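Local coordinates for carboxymuconolactone decarboxylase family protein (Thermotoga maritima, PDB 1VKE) that belongs to the AhpD-like carboxymuconolactone decarboxylase family and may act as a peroxiredoxin-type oxidoreductase in an antioxidative response, at residues 61-64 against 65-69. Numbering follows the deposited sequence.
Sequences MGLV and ASTVL
S66 and T67 both turn their hydroxyls back onto carbonyls four residues earlier, a worked example of how serine and threonine satisfy themselves within the last turns of an α-helix, here helix 55-68 of the all-helical AhpD-like fold. OG of S66 donates to O of G62 at 2.7 Å, and the same oxygen takes the backbone N of S66 at 2.9 Å; the two donors arrive from opposite faces of the carbonyl plane. One residue on, the pattern repeats. OG1 of T67 lies 2.7 Å from O of L63, above the carbonyl plane by 36°, while N of T67 bonds from the other face. Both hydroxyls get there because the first torsion sets them beside their own backbone N, opposite the carbonyl carbon (chi1 -62° in S66, -58° in T67). N of V68 reaches O of V64 at 3.0 Å, almost in line with the C=O bond, and one residue before the serine N of A65 bonds O of M61 nearly straight. L63 runs alongside T67, its CD1 3.9 Å from OG1, and both pack on I75 of helix 72-84. A65 itself packs on V102 of a second subunit. S66 faces H78 and C74, half of the C71-C74 disulfide. With an alanine in place of S66, the carbonyl of G62 would probably lose its second donor. OG of S66 also bonds O3 of an unidentified molecule, probably from the crystallisation liquor, which may mark a pocket beside that disulfide.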
loop_
_atom_site.group_PDB
_atom_site.type_symbol
_atom_site.label_atom_id
_atom_site.label_comp_id
_atom_site.label_asym_id
_atom_site.label_seq_id
_atom_site.Cartn_x
_atom_site.Cartn_y
_atom_site.Cartn_z
ATOM N N MET E 61 5.923 17.517 -5.505
ATOM C CA MET E 61 6.385 16.219 -4.982
ATOM C C MET E 61 5.449 15.625 -3.953
ATOM O O MET E 61 5.195 14.420 -3.978
ATOM C CB MET E 61 7.802 16.350 -4.396
ATOM C CG MET E 61 8.838 16.687 -5.437
ATOM S SD MET E 61 10.428 17.103 -4.649
ATOM C CE MET E 61 11.394 17.162 -6.143
ATOM N N GLY E 62 4.928 16.457 -3.053
ATOM C CA GLY E 62 3.938 16.008 -2.106
ATOM C C GLY E 62 2.724 15.421 -2.860
ATOM O O GLY E 62 2.101 14.409 -2.459
ATOM N N LEU E 63 2.332 16.094 -3.936
ATOM C CA LEU E 63 1.178 15.646 -4.747
ATOM C C LEU E 63 1.453 14.276 -5.363
ATOM O O LEU E 63 0.599 13.353 -5.306
ATOM C CB LEU E 63 0.864 16.669 -5.844
ATOM C CG LEU E 63 -0.274 16.326 -6.798
ATOM C CD1 LEU E 63 -1.568 16.176 -6.073
ATOM C CD2 LEU E 63 -0.441 17.414 -7.846
ATOM N N VAL E 64 2.628 14.117 -5.961
ATOM C CA VAL E 64 3.007 12.836 -6.557
ATOM C C VAL E 64 2.979 11.734 -5.490
ATOM O O VAL E 64 2.394 10.662 -5.712
ATOM C CB VAL E 64 4.394 12.924 -7.261
ATOM C CG1 VAL E 64 4.909 11.540 -7.659
ATOM C CG2 VAL E 64 4.243 13.819 -8.485
ATOM N N ALA E 65 3.643 11.977 -4.347
ATOM C CA ALA E 65 3.730 10.952 -3.299
ATOM C C ALA E 65 2.318 10.588 -2.806
ATOM O O ALA E 65 2.011 9.386 -2.637
ATOM C CB ALA E 65 4.571 11.430 -2.144
ATOM N N SER E 66 1.483 11.587 -2.581
ATOM C CA SER E 66 0.112 11.389 -2.050
ATOM C C SER E 66 -0.763 10.656 -3.049
ATOM O O SER E 66 -1.654 9.937 -2.657
ATOM C CB SER E 66 -0.518 12.768 -1.757
ATOM O OG SER E 66 0.226 13.466 -0.750
ATOM N N THR E 67 -0.533 10.858 -4.343
ATOM C CA THR E 67 -1.306 10.182 -5.371
ATOM C C THR E 67 -0.924 8.708 -5.529
ATOM O O THR E 67 -1.789 7.844 -5.606
ATOM C CB THR E 67 -1.172 10.943 -6.715
ATOM O OG1 THR E 67 -1.614 12.291 -6.538
ATOM C CG2 THR E 67 -2.063 10.306 -7.798
ATOM N N VAL E 68 0.372 8.385 -5.600
ATOM C CA VAL E 68 0.754 7.001 -5.766
ATOM C C VAL E 68 0.393 6.175 -4.515
ATOM O O VAL E 68 0.183 4.937 -4.591
ATOM C CB VAL E 68 2.264 6.762 -6.107
ATOM C CG1 VAL E 68 2.612 7.413 -7.407
ATOM C CG2 VAL E 68 3.173 7.182 -4.993
ATOM N N LEU E 69 0.352 6.850 -3.342
ATOM C CA LEU E 69 -0.076 6.200 -2.100
ATOM C C LEU E 69 -1.607 6.279 -1.852
ATOM O O LEU E 69 -2.098 5.754 -0.839
ATOM C CB LEU E 69 0.675 6.771 -0.895
ATOM C CG LEU E 69 2.183 6.493 -0.858
ATOM C CD1 LEU E 69 2.842 7.362 0.203
ATOM C CD2 LEU E 69 2.505 5.035 -0.625
#